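Local coordinates for protein Exo beta-1,2-glucooligosaccharide sophorohydrolase (non-reducing end) (Parabacteroides distasonis ATCC 8503, PDB 5Z06) that hydrolyses linear beta-1,2-glucan and beta-1,2-glucooligosaccharides of four or more units, releasing sophorose from the non-reducing end as a monomeric exo-acting glycoside hydrolase of family GH144, at residues 55-60 against 167-172; 79-84 against 151-156; 592-597 against 656-661. One frame throughout, in Å; residues are numbered along the deposited sequence.

Contact 1 of 3, residues 55-60 against 167-172; sequences ELTYVS and GNEYTI
Glu-55 reaches Thr-171 with its extended side chain: CG anti to the backbone N (chi1 -166°) carries OE2 to 4.0 Å from Thr-171 CG2, where it accepts a bond from Thr-57 OG1 while OE1 meets Lys-34 in a salt bridge. Strands 53-59 and 169-180 are antiparallel neighbours in one sheet of the N-terminal beta-sandwich, with strand 32-33 beyond 53-59. Leu-56 pairs with Ile-172, its N giving a hydrogen bond of 2.7 Å to Ile-172 O and its O taking one from Ile-172 N; their aliphatic chains run side by side, Leu-56 CD2 resting 3.6 Å from Ile-172 CD1. Thr-57 stands across from Thr-171, a non-hydrogen-bonded pair whose hydroxyls are modelled doubtfully close. Tyr-58 N donates to Tyr-170 O (2.9 Å), and Tyr-170 N returns a bond to Tyr-58 O. Tyr-170 CB lies over one face of the Tyr-58 ring, 3.9 Å from Tyr-58 CZ, and the ring planes meet obliquely at 49°. Tyr-58 OH bonds Ala-101 O; Tyr-170 OH bonds Asp-166 and accepts Asn-168 ND2, which meets it in the amide plane. Val-59 CG1 comes within 3.5 Å of Gly-167 O, and Ser-60 O accepts Gly-167 N at 2.7 Å. Leu-56, Tyr-58, Tyr-170 and Ile-172 form a mainly apolar face; the other mixes hydroxyls and carboxylates with Val-59. Backbone bonds set the register, while Glu-55 satisfies Thr-57 and Lys-34.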
loop_
_atom_site.group_PDB
_atom_site.type_symbol
_atom_site.label_atom_id
_atom_site.label_comp_id
_atom_site.label_asym_id
_atom_site.label_seq_id
_atom_site.Cartn_x
_atom_site.Cartn_y
_atom_site.Cartn_z
ATOM N N GLU A 55 3.251 -25.898 -3.339
ATOM C CA GLU A 55 3.149 -27.303 -3.614
ATOM C C GLU A 55 3.617 -27.523 -5.021
ATOM O O GLU A 55 3.121 -26.910 -5.953
ATOM C CB GLU A 55 1.715 -27.800 -3.475
ATOM C CG GLU A 55 1.642 -29.318 -3.423
ATOM C CD GLU A 55 0.266 -29.869 -3.702
ATOM O OE1 GLU A 55 -0.718 -29.135 -3.517
ATOM O OE2 GLU A 55 0.174 -31.045 -4.130
ATOM N N LEU A 56 4.573 -28.421 -5.166
ATOM C CA LEU A 56 5.058 -28.778 -6.469
ATOM C C LEU A 56 4.764 -30.264 -6.660
ATOM O O LEU A 56 5.555 -31.123 -6.263
ATOM C CB LEU A 56 6.550 -28.439 -6.578
ATOM C CG LEU A 56 7.055 -28.470 -8.014
ATOM C CD1 LEU A 56 6.676 -27.186 -8.732
ATOM C CD2 LEU A 56 8.564 -28.673 -8.067
ATOM N N THR A 57 3.598 -30.554 -7.229
ATOM C CA THR A 57 3.167 -31.938 -7.451
ATOM C C THR A 57 3.159 -32.150 -8.937
ATOM O O THR A 57 2.489 -31.422 -9.681
ATOM C CB THR A 57 1.817 -32.248 -6.800
ATOM O OG1 THR A 57 2.003 -32.263 -5.385
ATOM C CG2 THR A 57 1.255 -33.609 -7.236
ATOM N N TYR A 58 3.943 -33.131 -9.368
ATOM C CA TYR A 58 4.178 -33.342 -10.782
ATOM C C TYR A 58 4.348 -34.798 -11.155
ATOM O O TYR A 58 4.674 -35.636 -10.324
ATOM C CB TYR A 58 5.416 -32.557 -11.238
ATOM C CG TYR A 58 6.676 -32.962 -10.520
ATOM C CD1 TYR A 58 7.017 -32.385 -9.289
ATOM C CD2 TYR A 58 7.516 -33.959 -11.043
ATOM C CE1 TYR A 58 8.177 -32.756 -8.617
ATOM C CE2 TYR A 58 8.685 -34.352 -10.372
ATOM C CZ TYR A 58 9.003 -33.761 -9.162
ATOM O OH TYR A 58 10.136 -34.141 -8.480
ATOM N N VAL A 59 4.140 -35.048 -12.444
ATOM C CA VAL A 59 4.468 -36.290 -13.107
ATOM C C VAL A 59 5.355 -35.919 -14.287
ATOM O O VAL A 59 4.942 -35.204 -15.196
ATOM C CB VAL A 59 3.208 -37.026 -13.601
ATOM C CG1 VAL A 59 3.583 -38.330 -14.297
ATOM C CG2 VAL A 59 2.275 -37.313 -12.429
ATOM N N SER A 60 6.579 -36.402 -14.251
ATOM C CA SER A 60 7.506 -36.232 -15.348
ATOM C C SER A 60 7.391 -37.516 -16.157
ATOM O O SER A 60 7.936 -38.540 -15.762
ATOM C CB SER A 60 8.922 -36.029 -14.806
ATOM O OG SER A 60 8.948 -35.016 -13.814
ATOM N N GLY A 167 7.841 -41.042 -14.813
ATOM C CA GLY A 167 6.384 -41.216 -14.866
ATOM C C GLY A 167 5.643 -41.321 -13.543
ATOM O O GLY A 167 4.431 -41.588 -13.540
ATOM N N ASN A 168 6.341 -41.120 -12.423
ATOM C CA ASN A 168 5.707 -41.181 -11.108
ATOM C C ASN A 168 5.271 -39.807 -10.633
ATOM O O ASN A 168 5.852 -38.780 -11.003
ATOM C CB ASN A 168 6.641 -41.779 -10.054
ATOM C CG ASN A 168 7.138 -43.160 -10.423
ATOM O OD1 ASN A 168 6.447 -43.935 -11.078
ATOM N ND2 ASN A 168 8.372 -43.448 -10.045
ATOM N N GLU A 169 4.248 -39.816 -9.790
ATOM C CA GLU A 169 3.760 -38.619 -9.148
ATOM C C GLU A 169 4.586 -38.359 -7.918
ATOM O O GLU A 169 4.741 -39.244 -7.081
ATOM C CB GLU A 169 2.305 -38.757 -8.756
ATOM C CG GLU A 169 1.697 -37.425 -8.339
ATOM C CD GLU A 169 0.257 -37.552 -7.945
ATOM O OE1 GLU A 169 -0.469 -38.329 -8.599
ATOM O OE2 GLU A 169 -0.141 -36.876 -6.988
ATOM N N TYR A 170 5.116 -37.145 -7.818
ATOM C CA TYR A 170 5.837 -36.708 -6.636
ATOM C C TYR A 170 5.217 -35.408 -6.207
ATOM O O TYR A 170 4.723 -34.646 -7.021
ATOM C CB TYR A 170 7.324 -36.496 -6.929
ATOM C CG TYR A 170 8.012 -37.736 -7.397
ATOM C CD1 TYR A 170 8.288 -38.766 -6.516
ATOM C CD2 TYR A 170 8.376 -37.892 -8.735
ATOM C CE1 TYR A 170 8.911 -39.921 -6.944
ATOM C CE2 TYR A 170 9.003 -39.044 -9.173
ATOM C CZ TYR A 170 9.266 -40.054 -8.273
ATOM O OH TYR A 170 9.892 -41.197 -8.691
ATOM N N THR A 171 5.234 -35.184 -4.911
ATOM C CA THR A 171 4.833 -33.932 -4.342
ATOM C C THR A 171 6.030 -33.495 -3.544
ATOM O O THR A 171 6.455 -34.198 -2.614
ATOM C CB THR A 171 3.637 -34.082 -3.410
ATOM O OG1 THR A 171 2.472 -34.309 -4.190
ATOM C CG2 THR A 171 3.428 -32.827 -2.583
ATOM N N ILE A 172 6.573 -32.340 -3.911
ATOM C CA ILE A 172 7.513 -31.660 -3.034
ATOM C C ILE A 172 6.931 -30.294 -2.674
ATOM O O ILE A 172 6.123 -29.726 -3.416
ATOM C CB ILE A 172 8.938 -31.584 -3.639
ATOM C CG1 ILE A 172 8.989 -30.641 -4.836
ATOM C CG2 ILE A 172 9.403 -32.999 -4.013
ATOM C CD1 ILE A 172 10.348 -30.513 -5.481
#

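Contact 2 of 3, residues 79-84 against 151-156; sequences DFFREP and NIKKLA
In the N-terminal beta-sandwich, two connections that each pass between its sheets meet through Ile-152 and Lys-153 on one side and Asp-79, Phe-81 and Pro-84 on the other. Residues 79-84 lead from strand 65-71 of one sheet to strand 86-93 of the other, and residues 151-156 lead into strand 155-161. Ile-152 is the central apolar side chain. Its CG2 branch lies 3.7 Å from Phe-81 CD2, approaching that ring obliquely. The other branch, CG1 anti to the backbone N, carries CD1 to the CB side of Phe-81, where it sits 3.8 Å from Pro-84 CG and 3.9 Å from Phe-81 CB. Leu-179 and Tyr-8 add to the same apolar cluster, the latter meeting Phe-81 edge-to-face.

Lys-153 takes the outer route. Its fully extended chain (chi3 -178°, chi4 177°) crosses the Phe-81 side chain at about a right angle, sets CE at the ring edge 3.9 Å from Phe-81 CE2, and delivers the ammonium to Asp-79. That salt bridge is short, Lys-153 NZ to Asp-79 OD1 2.7 Å, and uses the anti lone pair of OD1; NZ also makes a weak hydrogen bond to Asn-78 O. The second carboxylate oxygen, OD2, is engaged by Arg-317, in a loop ahead of helix 323-338, so one aspartate is shared by two cations, which would probably steady its negative charge. Behind these side chains the backbone turns tightly, Leu-155 N bonding Ile-152 O at 2.9 Å and Leu-155 centring an inverse gamma turn just as the strand begins. The arrangement is that of two sheet-to-sheet connections of an antiparallel beta-sandwich, packed against each other and against Leu-179 of strand 169-180.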
loop_
_atom_site.group_PDB
_atom_site.type_symbol
_atom_site.label_atom_id
_atom_site.label_comp_id
_atom_site.label_asym_id
_atom_site.label_seq_id
_atom_site.Cartn_x
_atom_site.Cartn_y
_atom_site.Cartn_z
ATOM N N ASP A 79 13.864 -1.796 -3.833
ATOM C CA ASP A 79 14.909 -1.509 -4.820
ATOM C C ASP A 79 16.297 -1.811 -4.313
ATOM O O ASP A 79 17.189 -2.010 -5.115
ATOM C CB ASP A 79 14.840 -0.023 -5.220
ATOM C CG ASP A 79 13.448 0.387 -5.683
ATOM O OD1 ASP A 79 12.856 -0.366 -6.491
ATOM O OD2 ASP A 79 12.928 1.440 -5.226
ATOM N N PHE A 80 16.473 -1.823 -2.994
ATOM C CA PHE A 80 17.744 -2.048 -2.368
ATOM C C PHE A 80 17.715 -3.402 -1.707
ATOM O O PHE A 80 16.849 -3.682 -0.896
ATOM C CB PHE A 80 18.018 -0.952 -1.346
ATOM C CG PHE A 80 18.060 0.414 -1.952
ATOM C CD1 PHE A 80 19.102 0.771 -2.805
ATOM C CD2 PHE A 80 17.042 1.335 -1.717
ATOM C CE1 PHE A 80 19.147 2.028 -3.393
ATOM C CE2 PHE A 80 17.084 2.594 -2.295
ATOM C CZ PHE A 80 18.135 2.940 -3.135
ATOM N N PHE A 81 18.679 -4.230 -2.082
ATOM C CA PHE A 81 18.763 -5.612 -1.679
ATOM C C PHE A 81 20.192 -5.917 -1.278
ATOM O O PHE A 81 21.145 -5.260 -1.702
ATOM C CB PHE A 81 18.349 -6.552 -2.823
ATOM C CG PHE A 81 16.955 -6.320 -3.330
ATOM C CD1 PHE A 81 15.863 -6.965 -2.749
ATOM C CD2 PHE A 81 16.723 -5.442 -4.384
ATOM C CE1 PHE A 81 14.571 -6.741 -3.217
ATOM C CE2 PHE A 81 15.429 -5.216 -4.853
ATOM C CZ PHE A 81 14.358 -5.867 -4.272
ATOM N N ARG A 82 20.323 -6.944 -0.465
ATOM C CA ARG A 82 21.617 -7.505 -0.143
ATOM C C ARG A 82 22.164 -8.080 -1.417
ATOM O O ARG A 82 21.405 -8.596 -2.247
ATOM C CB ARG A 82 21.471 -8.621 0.871
ATOM C CG ARG A 82 20.983 -8.174 2.212
ATOM C CD ARG A 82 21.068 -9.329 3.157
ATOM N NE ARG A 82 20.131 -9.215 4.269
ATOM C CZ ARG A 82 20.298 -8.486 5.382
ATOM N NH1 ARG A 82 21.378 -7.731 5.595
ATOM N NH2 ARG A 82 19.355 -8.522 6.306
ATOM N N GLU A 83 23.477 -7.988 -1.594
ATOM C CA GLU A 83 24.102 -8.583 -2.773
ATOM C C GLU A 83 24.078 -10.081 -2.526
ATOM O O GLU A 83 24.572 -10.531 -1.500
ATOM C CB GLU A 83 25.505 -8.045 -2.987
ATOM C CG GLU A 83 25.491 -6.557 -3.304
ATOM C CD GLU A 83 26.849 -6.028 -3.716
ATOM O OE1 GLU A 83 27.843 -6.785 -3.619
ATOM O OE2 GLU A 83 26.920 -4.858 -4.147
ATOM N N PRO A 84 23.393 -10.837 -3.404
ATOM C CA PRO A 84 23.229 -12.225 -3.112
ATOM C C PRO A 84 24.301 -13.052 -3.800
ATOM O O PRO A 84 24.795 -12.663 -4.852
ATOM C CB PRO A 84 21.867 -12.528 -3.719
ATOM C CG PRO A 84 21.807 -11.679 -4.945
ATOM C CD PRO A 84 22.678 -10.472 -4.647
ATOM N N ASN A 151 21.208 -4.991 -11.219
ATOM C CA ASN A 151 20.798 -6.118 -12.088
ATOM C C ASN A 151 19.920 -7.211 -11.452
ATOM O O ASN A 151 19.442 -8.085 -12.172
ATOM C CB ASN A 151 22.042 -6.763 -12.746
ATOM C CG ASN A 151 23.011 -7.341 -11.738
ATOM O OD1 ASN A 151 22.630 -7.716 -10.632
ATOM N ND2 ASN A 151 24.277 -7.415 -12.114
ATOM N N ILE A 152 19.721 -7.168 -10.132
ATOM C CA ILE A 152 19.015 -8.239 -9.411
ATOM C C ILE A 152 17.574 -8.445 -9.902
ATOM O O ILE A 152 17.093 -9.575 -9.985
ATOM C CB ILE A 152 19.057 -8.006 -7.878
ATOM C CG1 ILE A 152 18.638 -9.266 -7.129
ATOM C CG2 ILE A 152 18.221 -6.785 -7.479
ATOM C CD1 ILE A 152 18.949 -9.212 -5.648
ATOM N N LYS A 153 16.918 -7.359 -10.284
ATOM C CA LYS A 153 15.562 -7.414 -10.803
ATOM C C LYS A 153 15.423 -8.084 -12.150
ATOM O O LYS A 153 14.300 -8.375 -12.567
ATOM C CB LYS A 153 14.964 -6.013 -10.877
ATOM C CG LYS A 153 14.758 -5.466 -9.492
ATOM C CD LYS A 153 13.917 -4.219 -9.500
ATOM C CE LYS A 153 13.814 -3.723 -8.077
ATOM N NZ LYS A 153 13.062 -2.463 -8.100
ATOM N N LYS A 154 16.541 -8.327 -12.831
ATOM C CA LYS A 154 16.527 -9.204 -14.007
ATOM C C LYS A 154 16.371 -10.699 -13.655
ATOM O O LYS A 154 16.140 -11.521 -14.544
ATOM C CB LYS A 154 17.756 -8.934 -14.876
ATOM C CG LYS A 154 17.620 -7.602 -15.607
ATOM C CD LYS A 154 18.901 -7.142 -16.265
ATOM C CE LYS A 154 18.585 -6.016 -17.249
ATOM N NZ LYS A 154 19.795 -5.230 -17.601
ATOM N N LEU A 155 16.518 -11.042 -12.380
ATOM C CA LEU A 155 16.280 -12.400 -11.915
ATOM C C LEU A 155 14.790 -12.483 -11.604
ATOM O O LEU A 155 14.352 -12.287 -10.458
ATOM C CB LEU A 155 17.156 -12.709 -10.693
ATOM C CG LEU A 155 18.677 -12.446 -10.875
ATOM C CD1 LEU A 155 19.430 -12.896 -9.634
ATOM C CD2 LEU A 155 19.261 -13.118 -12.120
ATOM N N ALA A 156 14.019 -12.726 -12.659
ATOM C CA ALA A 156 12.559 -12.609 -12.608
ATOM C C ALA A 156 11.914 -13.785 -11.884
ATOM O O ALA A 156 10.938 -13.598 -11.162
ATOM C CB ALA A 156 11.970 -12.463 -14.002
#

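Contact 3 of 3, residues 592-597 against 656-661; sequences DFAWNY and VNWVSP
Phe-593 and Trp-658 both hold CG anti to the backbone N (chi1 -175° and 177°), and these torsions swing the two rings together although the Phe-593 CB starts out directed away from the partner segment. The result is a T-shaped pair in which the phenyl edge strikes the indole face, with centroids of the two six-membered rings 4.9 Å apart and planes at 80°. The CD1-CE1 edge of Phe-593 makes the touch, both atoms 3.6 Å from Trp-658 CE3. At the far rim of the phenyl group, Val-656 CG2 lies near the ring plane, 3.9 Å from Phe-593 CZ.

Ala-594 covers the same indole face as the phenyl edge, its CA 3.8 Å from Trp-658 NE1, while the backbone N of Ser-660 lies over the opposite face. The tryptophan is thereby sandwiched, its ring also meets Phe-21 edge-to-face, and a hydrogen bond from NE1 to the hydroxyl of Tyr-22 helps to fix its rotation; that hydroxyl also pairs with Ala-594 O. A single water, in the plane of the indole at its edge, joins the segments where no direct hydrogen bond does: it donates to Asp-592 O at 2.6 Å and accepts from Ser-660 OG at 2.9 Å. The Asp-592 carboxylate meanwhile forms a salt bridge with Arg-76. Both Tyr-22 and Arg-76 belong to the N-terminal part of the chain, which places this aromatic cluster where that part meets the glycoamylase-like region. A G1 beta bulge, in which Asn-657 and Trp-658 both face Asn-653, lies where strands 652-653 and 658-659 pair, and the tryptophan belongs to that short hairpin.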
loop_
_atom_site.group_PDB
_atom_site.type_symbol
_atom_site.label_atom_id
_atom_site.label_comp_id
_atom_site.label_asym_id
_atom_site.label_seq_id
_atom_site.Cartn_x
_atom_site.Cartn_y
_atom_site.Cartn_z
ATOM N N ASP A 592 -1.490 0.035 -6.643
ATOM C CA ASP A 592 -0.638 -0.976 -7.264
ATOM C C ASP A 592 -1.411 -2.285 -7.427
ATOM O O ASP A 592 -2.221 -2.645 -6.598
ATOM C CB ASP A 592 0.660 -1.179 -6.480
ATOM C CG ASP A 592 1.636 -0.029 -6.676
ATOM O OD1 ASP A 592 1.370 0.852 -7.535
ATOM O OD2 ASP A 592 2.666 -0.004 -5.974
ATOM N N PHE A 593 -1.188 -2.952 -8.550
ATOM C CA PHE A 593 -1.697 -4.289 -8.770
ATOM C C PHE A 593 -0.462 -5.190 -8.885
ATOM O O PHE A 593 0.558 -4.894 -8.285
ATOM C CB PHE A 593 -2.639 -4.279 -9.992
ATOM C CG PHE A 593 -3.349 -5.589 -10.277
ATOM C CD1 PHE A 593 -3.794 -6.431 -9.241
ATOM C CD2 PHE A 593 -3.556 -5.990 -11.611
ATOM C CE1 PHE A 593 -4.433 -7.622 -9.531
ATOM C CE2 PHE A 593 -4.171 -7.192 -11.903
ATOM C CZ PHE A 593 -4.622 -8.000 -10.858
ATOM N N ALA A 594 -0.540 -6.256 -9.661
ATOM C CA ALA A 594 0.410 -7.350 -9.609
ATOM C C ALA A 594 1.786 -6.941 -10.123
ATOM O O ALA A 594 2.789 -7.310 -9.558
ATOM C CB ALA A 594 -0.125 -8.501 -10.443
ATOM N N TRP A 595 1.785 -6.193 -11.216
ATOM C CA TRP A 595 2.994 -5.775 -11.918
ATOM C C TRP A 595 3.139 -4.279 -12.150
ATOM O O TRP A 595 4.205 -3.839 -12.543
ATOM C CB TRP A 595 3.010 -6.454 -13.283
ATOM C CG TRP A 595 2.900 -7.933 -13.140
ATOM C CD1 TRP A 595 1.804 -8.700 -13.377
ATOM C CD2 TRP A 595 3.925 -8.811 -12.693
ATOM N NE1 TRP A 595 2.092 -10.020 -13.120
ATOM C CE2 TRP A 595 3.386 -10.114 -12.694
ATOM C CE3 TRP A 595 5.260 -8.624 -12.299
ATOM C CZ2 TRP A 595 4.123 -11.232 -12.299
ATOM C CZ3 TRP A 595 5.997 -9.736 -11.897
ATOM C CH2 TRP A 595 5.428 -11.028 -11.917
ATOM N N ASN A 596 2.079 -3.508 -11.946
ATOM C CA ASN A 596 2.101 -2.088 -12.284
ATOM C C ASN A 596 1.057 -1.341 -11.491
ATOM O O ASN A 596 0.159 -1.937 -10.878
ATOM C CB ASN A 596 1.804 -1.886 -13.769
ATOM C CG ASN A 596 0.556 -2.635 -14.211
ATOM O OD1 ASN A 596 -0.580 -2.232 -13.920
ATOM N ND2 ASN A 596 0.763 -3.750 -14.907
ATOM N N TYR A 597 1.179 -0.024 -11.539
ATOM C CA TYR A 597 0.182 0.856 -11.005
ATOM C C TYR A 597 -1.011 0.828 -11.938
ATOM O O TYR A 597 -0.870 0.678 -13.150
ATOM C CB TYR A 597 0.742 2.251 -10.908
ATOM C CG TYR A 597 -0.252 3.312 -10.492
ATOM C CD1 TYR A 597 -0.634 3.458 -9.143
ATOM C CD2 TYR A 597 -0.793 4.180 -11.435
ATOM C CE1 TYR A 597 -1.518 4.457 -8.762
ATOM C CE2 TYR A 597 -1.696 5.172 -11.065
ATOM C CZ TYR A 597 -2.039 5.322 -9.727
ATOM O OH TYR A 597 -2.923 6.307 -9.360
ATOM N N VAL A 656 -8.329 -13.166 -9.754
ATOM C CA VAL A 656 -7.041 -13.787 -10.009
ATOM C C VAL A 656 -6.347 -14.291 -8.744
ATOM O O VAL A 656 -5.206 -14.774 -8.808
ATOM C CB VAL A 656 -6.103 -12.826 -10.785
ATOM C CG1 VAL A 656 -6.798 -12.294 -12.019
ATOM C CG2 VAL A 656 -5.618 -11.678 -9.926
ATOM N N ASN A 657 -7.019 -14.162 -7.600
ATOM C CA ASN A 657 -6.516 -14.643 -6.306
ATOM C C ASN A 657 -5.193 -13.966 -5.902
ATOM O O ASN A 657 -4.156 -14.602 -5.694
ATOM C CB ASN A 657 -6.380 -16.164 -6.262
ATOM C CG ASN A 657 -6.283 -16.663 -4.843
ATOM O OD1 ASN A 657 -6.968 -16.151 -3.995
ATOM N ND2 ASN A 657 -5.390 -17.595 -4.572
ATOM N N TRP A 658 -5.291 -12.647 -5.792
ATOM C CA TRP A 658 -4.186 -11.765 -5.492
ATOM C C TRP A 658 -4.595 -10.798 -4.370
ATOM O O TRP A 658 -5.722 -10.333 -4.304
ATOM C CB TRP A 658 -3.821 -10.987 -6.753
ATOM C CG TRP A 658 -2.738 -10.001 -6.556
ATOM C CD1 TRP A 658 -1.399 -10.210 -6.669
ATOM C CD2 TRP A 658 -2.902 -8.638 -6.188
ATOM N NE1 TRP A 658 -0.712 -9.052 -6.406
ATOM C CE2 TRP A 658 -1.614 -8.068 -6.115
ATOM C CE3 TRP A 658 -4.014 -7.839 -5.925
ATOM C CZ2 TRP A 658 -1.409 -6.743 -5.789
ATOM C CZ3 TRP A 658 -3.815 -6.532 -5.600
ATOM C CH2 TRP A 658 -2.517 -5.990 -5.536
ATOM N N VAL A 659 -3.658 -10.506 -3.494
ATOM C CA VAL A 659 -3.779 -9.396 -2.568
ATOM C C VAL A 659 -2.455 -8.659 -2.540
ATOM O O VAL A 659 -1.391 -9.232 -2.713
ATOM C CB VAL A 659 -4.236 -9.858 -1.163
ATOM C CG1 VAL A 659 -3.205 -10.768 -0.520
ATOM C CG2 VAL A 659 -4.528 -8.654 -0.259
ATOM N N SER A 660 -2.540 -7.366 -2.343
ATOM C CA SER A 660 -1.382 -6.528 -2.341
ATOM C C SER A 660 -0.444 -6.923 -1.223
ATOM O O SER A 660 -0.894 -7.217 -0.111
ATOM C CB SER A 660 -1.801 -5.084 -2.142
ATOM O OG SER A 660 -0.677 -4.283 -2.099
ATOM N N PRO A 661 0.878 -6.923 -1.503
ATOM C CA PRO A 661 1.848 -7.169 -0.426
ATOM C C PRO A 661 2.163 -5.944 0.418
ATOM O O PRO A 661 3.024 -6.025 1.269
ATOM C CB PRO A 661 3.095 -7.618 -1.186
ATOM C CG PRO A 661 2.987 -6.937 -2.521
ATOM C CD PRO A 661 1.534 -6.672 -2.797
HETATM O O HOH W 1 -1.442 -2.449 -4.157
#

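The three contacts trace a path from the beta-sandwich to the helical region. In sequence, contact 2 is nested within the loop closed by contact 1, and strands 155-161 and 169-180 follow one another, yet the two contacts' centres lie 30 Å apart. Contact 1 is not part of the calcium site: the Glu-55 side chain is about 12 Å from the ion, though Asp-175, a ligand, lies on the same strand as residues 169-172. Contact 3 lies closer to contact 2, with nearest atoms about 6 Å apart and centres 20 Å apart. A glycerol, probably from the crystallisation liquor, lies about 4 Å from the Trp-658 side chain and may mark a pocket; no substrate is bound.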